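Local coordinates for hypothetical protein (Parabacteroides merdae, PDB 4OO3) that is a putative oxidoreductase that probably binds a nicotinamide adenine dinucleotide cofactor through its Rossmann domain, its substrate and reaction being unknown, at residues Asp147-Arg152 and Leu223-Gln228; Val219-Val224 and Ala425-Thr430. All blocks are in the same frame, centred on the assembly; numbering follows the deposited sequence.

How the contacts relate
Both contacts are buried near the centre of the chain and share helix 220-231, whose residues Leu223 and Val224 belong to both. Contact 1 sets the turn that follows strand 145-147, at the edge of the parallel Rossmann sheet, against this helix; contact 2 packs the C-terminal helix 419-439 on it. Their chemistry differs: a paired arginine-carboxylate salt bridge carries contact 1, whereas contact 2 is mostly methyl and methylene packing, with a tyrosine ring and a threonine oxygen. The centres lie about 8 Å apart, and the two meet at Asp147, whose OD2 is 2.7 Å from Lys426 NZ in a salt bridge, so a charge of contact 2 is matched from contact 1.

Contact 1 (Asp147-Arg152 and Leu223-Gln228)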
loop_
_atom_site.group_PDB
_atom_site.type_symbol
_atom_site.label_atom_id
_atom_site.label_comp_id
_atom_site.label_asym_id
_atom_site.label_seq_id
_atom_site.Cartn_x
_atom_site.Cartn_y
_atom_site.Cartn_z
ATOM N N ASP A 147 -0.767 -5.093 8.080
ATOM C CA ASP A 147 0.006 -4.496 6.997
ATOM C C ASP A 147 -0.167 -2.975 6.928
ATOM O O ASP A 147 -0.869 -2.382 7.732
ATOM C CB ASP A 147 -0.225 -5.205 5.642
ATOM C CG ASP A 147 -1.650 -5.094 5.120
ATOM O OD1 ASP A 147 -2.489 -4.356 5.687
ATOM O OD2 ASP A 147 -1.915 -5.763 4.097
ATOM N N ILE A 148 0.512 -2.355 5.973
ATOM C CA ILE A 148 0.666 -0.917 5.940
ATOM C C ILE A 148 -0.038 -0.314 4.719
ATOM O O ILE A 148 0.553 -0.206 3.640
ATOM C CB ILE A 148 2.167 -0.559 5.958
ATOM C CG1 ILE A 148 2.821 -1.186 7.199
ATOM C CG2 ILE A 148 2.354 0.955 5.946
ATOM C CD1 ILE A 148 4.335 -1.178 7.194
HETATM N N MSE A 149 -1.306 0.060 4.912
HETATM C CA MSE A 149 -2.124 0.697 3.881
HETATM C C MSE A 149 -2.069 2.203 4.061
HETATM O O MSE A 149 -2.930 2.803 4.698
HETATM C CB MSE A 149 -3.572 0.203 3.974
HETATM C CG MSE A 149 -3.697 -1.304 3.784
HETATM SE SE MSE A 149 -3.298 -1.779 1.918
HETATM C CE MSE A 149 -1.523 -2.571 2.147
ATOM N N THR A 150 -1.055 2.823 3.476
ATOM C CA THR A 150 -0.828 4.261 3.627
ATOM C C THR A 150 -1.887 5.161 2.961
ATOM O O THR A 150 -2.183 6.245 3.460
ATOM C CB THR A 150 0.556 4.635 3.070
ATOM O OG1 THR A 150 0.715 4.068 1.763
ATOM C CG2 THR A 150 1.658 4.106 3.975
ATOM N N GLU A 151 -2.467 4.700 1.857
ATOM C CA GLU A 151 -3.313 5.552 1.013
ATOM C C GLU A 151 -4.661 5.871 1.639
ATOM O O GLU A 151 -5.354 6.786 1.192
ATOM C CB GLU A 151 -3.508 4.912 -0.365
ATOM C CG GLU A 151 -2.197 4.601 -1.068
ATOM C CD GLU A 151 -1.228 5.771 -1.012
ATOM O OE1 GLU A 151 -1.577 6.847 -1.555
ATOM O OE2 GLU A 151 -0.136 5.621 -0.412
ATOM N N ARG A 152 -5.020 5.124 2.678
ATOM C CA ARG A 152 -6.177 5.445 3.498
ATOM C C ARG A 152 -6.065 6.814 4.159
ATOM O O ARG A 152 -7.072 7.419 4.521
ATOM C CB ARG A 152 -6.310 4.421 4.609
ATOM C CG ARG A 152 -6.594 3.018 4.135
ATOM C CD ARG A 152 -6.765 2.126 5.340
ATOM N NE ARG A 152 -7.008 0.743 4.969
ATOM C CZ ARG A 152 -7.121 -0.243 5.844
ATOM N NH1 ARG A 152 -6.990 0.000 7.141
ATOM N NH2 ARG A 152 -7.354 -1.479 5.424
ATOM N N LEU A 223 -4.778 -0.553 -4.213
ATOM C CA LEU A 223 -5.967 -0.152 -4.971
ATOM C C LEU A 223 -7.165 -0.989 -4.556
ATOM O O LEU A 223 -8.249 -0.458 -4.342
ATOM C CB LEU A 223 -5.727 -0.230 -6.485
ATOM C CG LEU A 223 -4.566 0.613 -7.020
ATOM C CD1 LEU A 223 -4.484 0.503 -8.536
ATOM C CD2 LEU A 223 -4.692 2.075 -6.599
ATOM N N VAL A 224 -6.949 -2.291 -4.403
ATOM C CA VAL A 224 -7.990 -3.202 -3.946
ATOM C C VAL A 224 -8.472 -2.808 -2.549
ATOM O O VAL A 224 -9.681 -2.818 -2.281
ATOM C CB VAL A 224 -7.498 -4.669 -3.979
ATOM C CG1 VAL A 224 -8.398 -5.584 -3.155
ATOM C CG2 VAL A 224 -7.434 -5.158 -5.417
ATOM N N ASP A 225 -7.526 -2.453 -1.677
ATOM C CA ASP A 225 -7.840 -1.974 -0.336
ATOM C C ASP A 225 -8.659 -0.698 -0.388
ATOM O O ASP A 225 -9.590 -0.539 0.384
ATOM C CB ASP A 225 -6.570 -1.707 0.473
ATOM C CG ASP A 225 -6.874 -1.283 1.912
ATOM O OD1 ASP A 225 -7.411 -2.116 2.667
ATOM O OD2 ASP A 225 -6.582 -0.120 2.285
ATOM N N LEU A 226 -8.315 0.212 -1.295
ATOM C CA LEU A 226 -9.075 1.450 -1.414
ATOM C C LEU A 226 -10.520 1.198 -1.839
ATOM O O LEU A 226 -11.420 1.825 -1.282
ATOM C CB LEU A 226 -8.416 2.448 -2.370
ATOM C CG LEU A 226 -7.219 3.223 -1.840
ATOM C CD1 LEU A 226 -6.867 4.324 -2.826
ATOM C CD2 LEU A 226 -7.472 3.806 -0.458
ATOM N N VAL A 227 -10.761 0.297 -2.801
ATOM C CA VAL A 227 -12.154 0.083 -3.234
ATOM C C VAL A 227 -12.998 -0.464 -2.071
ATOM O O VAL A 227 -14.121 -0.022 -1.886
ATOM C CB VAL A 227 -12.365 -0.655 -4.609
ATOM C CG1 VAL A 227 -11.073 -0.921 -5.359
ATOM C CG2 VAL A 227 -13.240 -1.899 -4.492
ATOM N N GLN A 228 -12.438 -1.366 -1.271
ATOM C CA GLN A 228 -13.088 -1.835 -0.036
ATOM C C GLN A 228 -13.316 -0.694 0.961
ATOM O O GLN A 228 -14.414 -0.505 1.475
ATOM C CB GLN A 228 -12.234 -2.915 0.645
ATOM C CG GLN A 228 -12.067 -4.194 -0.164
ATOM C CD GLN A 228 -11.209 -5.245 0.531
ATOM O OE1 GLN A 228 -10.545 -4.982 1.553
ATOM N NE2 GLN A 228 -11.213 -6.449 -0.026
#
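Arg152 meets the carboxylate of Asp225 side-on, with two nitrogens on two oxygens. NE donates to OD2 of Asp225 over 2.9 Å, and NH2 of Arg152 to OD1 of Asp225 over 2.8 Å, the latter nearly straight at 173°. Both oxygens use their syn lone pairs; with their planes 23° apart the two groups are nearly coplanar, and the pair of bonds should resist rotation of either one. The arginine chain runs extended from CG to NE, while Asp225 CG stands anti to its backbone N (chi1 -177°), carrying the carboxylate out from the helix toward the turn. NH1 of Arg152 has a second partner in Glu419, so the guanidinium lies between two carboxylates, which probably balance its charge.

Beside this pair the selenomethionine Met149, bent at its second and third torsions, crosses the aspartate at a slant, CG 3.5 Å from Asp225 OD2 and SE against Asp225 CB and CG. Further out, Leu226 CD2 rests 4.0 Å from the carbonyl O of Glu151 and touches its CB. The turn links strand 145-147 to helix 155-164; helix 220-231 leans with Val224 and Val227 on strand 282-294, and helix 419-439 touches both Met149 and Val224.

Contact 2 (Val219-Val224 and Ala425-Thr430); sequences VTTHLV and AKYYTT
Thr221 comes obliquely to the ring of Tyr427 on the facing helix, its OG1 near Tyr427 CE1 and its CG2 3.9 Å from Tyr427 OH. One face of the same ring carries the side chain of the adjacent Lys426, with CD 4.3 Å above the plane and over the ring centre. The phenol hydroxyl is hydrogen-bonded to Asp147 and to the backbone N of Met121, which fixes the outer end of the ring, while Phe128 and Leu131 of helix 125-140 pack against it.

Lys426 bends at its second and third torsions, passing across Thr221 at about a right angle. The methyl CG2 of Thr221 presses on Lys426 CD at 3.3 Å, tighter than ordinary carbon packing, before the chain ends in a salt bridge with Asp147.

These residues join two helices of the C-terminal domain, 220-231 and 419-439, whose short segments have axes 9.4 Å apart and run at 126°, closer to antiparallel than to parallel. The chain thus returns in its last helix to the junction of the Rossmann domain with the open-sheet domain, an architecture consistent with the Gfo/Idh/MocA type of oxidoreductase. Lys119 of the Rossmann part touches Thr221 here.

Further along the two helices, Val224 CG1 points opposite to the main-chain nitrogen (chi1 164°) and meets Lys426 CG at 3.6 Å, and Val224 CG2 lies 4.1 Å from Thr429 CG2. Thr220 brings its oxygen to the methyl of Thr430, OG1 of Thr220 standing 3.4 Å from CG2 of Thr430, as the two side chains slide past each other in opposite directions. Thr220 OG1 is itself hydrogen-bonded to the carbonyl O of Ile216. Thr429 OG1 returns to Ala425 O at 2.7 Å, an arrangement that goes with Thr429 CG2 being turned to Val224.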
loop_
_atom_site.group_PDB
_atom_site.type_symbol
_atom_site.label_atom_id
_atom_site.label_comp_id
_atom_site.label_asym_id
_atom_site.label_seq_id
_atom_site.Cartn_x
_atom_site.Cartn_y
_atom_site.Cartn_z
ATOM N N VAL A 219 1.380 -3.298 -6.097
ATOM C CA VAL A 219 0.718 -2.005 -5.879
ATOM C C VAL A 219 -0.804 -2.149 -5.903
ATOM O O VAL A 219 -1.488 -1.354 -5.276
ATOM C CB VAL A 219 1.201 -0.946 -6.908
ATOM C CG1 VAL A 219 0.290 0.280 -6.970
ATOM C CG2 VAL A 219 2.618 -0.520 -6.577
ATOM N N THR A 220 -1.326 -3.161 -6.608
ATOM C CA THR A 220 -2.777 -3.425 -6.639
ATOM C C THR A 220 -3.344 -3.639 -5.234
ATOM O O THR A 220 -4.528 -3.394 -4.980
ATOM C CB THR A 220 -3.128 -4.694 -7.447
ATOM O OG1 THR A 220 -2.385 -5.805 -6.928
ATOM C CG2 THR A 220 -2.822 -4.517 -8.933
ATOM N N THR A 221 -2.514 -4.151 -4.338
ATOM C CA THR A 221 -2.887 -4.282 -2.932
ATOM C C THR A 221 -3.507 -2.972 -2.437
ATOM O O THR A 221 -4.626 -2.969 -1.943
ATOM C CB THR A 221 -1.660 -4.686 -2.092
ATOM O OG1 THR A 221 -1.222 -5.981 -2.515
ATOM C CG2 THR A 221 -1.975 -4.743 -0.605
ATOM N N HIS A 222 -2.792 -1.862 -2.616
ATOM C CA HIS A 222 -3.316 -0.539 -2.253
ATOM C C HIS A 222 -4.661 -0.244 -2.920
ATOM O O HIS A 222 -5.570 0.284 -2.275
ATOM C CB HIS A 222 -2.352 0.571 -2.664
ATOM C CG HIS A 222 -1.056 0.573 -1.920
ATOM N ND1 HIS A 222 -0.982 0.501 -0.546
ATOM C CD2 HIS A 222 0.221 0.668 -2.361
ATOM C CE1 HIS A 222 0.285 0.540 -0.171
ATOM N NE2 HIS A 222 1.035 0.640 -1.255
ATOM N N LEU A 223 -4.778 -0.553 -4.213
ATOM C CA LEU A 223 -5.967 -0.152 -4.971
ATOM C C LEU A 223 -7.165 -0.989 -4.556
ATOM O O LEU A 223 -8.249 -0.458 -4.342
ATOM C CB LEU A 223 -5.727 -0.230 -6.485
ATOM C CG LEU A 223 -4.566 0.613 -7.020
ATOM C CD1 LEU A 223 -4.484 0.503 -8.536
ATOM C CD2 LEU A 223 -4.692 2.075 -6.599
ATOM N N VAL A 224 -6.949 -2.291 -4.403
ATOM C CA VAL A 224 -7.990 -3.202 -3.946
ATOM C C VAL A 224 -8.472 -2.808 -2.549
ATOM O O VAL A 224 -9.681 -2.818 -2.281
ATOM C CB VAL A 224 -7.498 -4.669 -3.979
ATOM C CG1 VAL A 224 -8.398 -5.584 -3.155
ATOM C CG2 VAL A 224 -7.434 -5.158 -5.417
ATOM N N ALA A 425 -9.667 -10.661 2.221
ATOM C CA ALA A 425 -10.429 -10.452 0.982
ATOM C C ALA A 425 -9.578 -9.754 -0.067
ATOM O O ALA A 425 -9.641 -10.083 -1.252
ATOM C CB ALA A 425 -11.702 -9.659 1.248
ATOM N N LYS A 426 -8.766 -8.811 0.396
ATOM C CA LYS A 426 -7.879 -8.045 -0.453
ATOM C C LYS A 426 -6.880 -8.966 -1.134
ATOM O O LYS A 426 -6.741 -8.941 -2.360
ATOM C CB LYS A 426 -7.133 -7.028 0.407
ATOM C CG LYS A 426 -6.257 -6.048 -0.340
ATOM C CD LYS A 426 -4.994 -5.706 0.440
ATOM C CE LYS A 426 -5.273 -5.259 1.858
ATOM N NZ LYS A 426 -4.053 -5.029 2.658
ATOM N N TYR A 427 -6.178 -9.760 -0.327
ATOM C CA TYR A 427 -5.156 -10.673 -0.833
ATOM C C TYR A 427 -5.750 -11.834 -1.629
ATOM O O TYR A 427 -5.111 -12.335 -2.561
ATOM C CB TYR A 427 -4.255 -11.185 0.303
ATOM C CG TYR A 427 -3.312 -10.128 0.803
ATOM C CD1 TYR A 427 -2.312 -9.634 -0.020
ATOM C CD2 TYR A 427 -3.426 -9.605 2.090
ATOM C CE1 TYR A 427 -1.456 -8.643 0.416
ATOM C CE2 TYR A 427 -2.573 -8.619 2.537
ATOM C CZ TYR A 427 -1.590 -8.142 1.691
ATOM O OH TYR A 427 -0.723 -7.172 2.116
ATOM N N TYR A 428 -6.964 -12.258 -1.283
ATOM C CA TYR A 428 -7.676 -13.227 -2.116
ATOM C C TYR A 428 -7.867 -12.651 -3.515
ATOM O O TYR A 428 -7.622 -13.331 -4.515
ATOM C CB TYR A 428 -9.040 -13.594 -1.526
ATOM C CG TYR A 428 -9.853 -14.483 -2.447
ATOM C CD1 TYR A 428 -9.605 -15.847 -2.525
ATOM C CD2 TYR A 428 -10.847 -13.954 -3.255
ATOM C CE1 TYR A 428 -10.335 -16.666 -3.370
ATOM C CE2 TYR A 428 -11.587 -14.765 -4.108
ATOM C CZ TYR A 428 -11.324 -16.119 -4.162
ATOM O OH TYR A 428 -12.053 -16.921 -5.013
ATOM N N THR A 429 -8.301 -11.393 -3.580
ATOM C CA THR A 429 -8.515 -10.719 -4.859
ATOM C C THR A 429 -7.230 -10.685 -5.698
ATOM O O THR A 429 -7.240 -11.095 -6.861
ATOM C CB THR A 429 -9.076 -9.289 -4.665
ATOM O OG1 THR A 429 -10.214 -9.328 -3.784
ATOM C CG2 THR A 429 -9.508 -8.692 -5.993
ATOM N N THR A 430 -6.121 -10.238 -5.111
ATOM C CA THR A 430 -4.884 -10.079 -5.882
ATOM C C THR A 430 -4.266 -11.399 -6.332
ATOM O O THR A 430 -3.886 -11.533 -7.498
ATOM C CB THR A 430 -3.816 -9.285 -5.127
ATOM O OG1 THR A 430 -3.537 -9.912 -3.873
ATOM C CG2 THR A 430 -4.282 -7.844 -4.895
#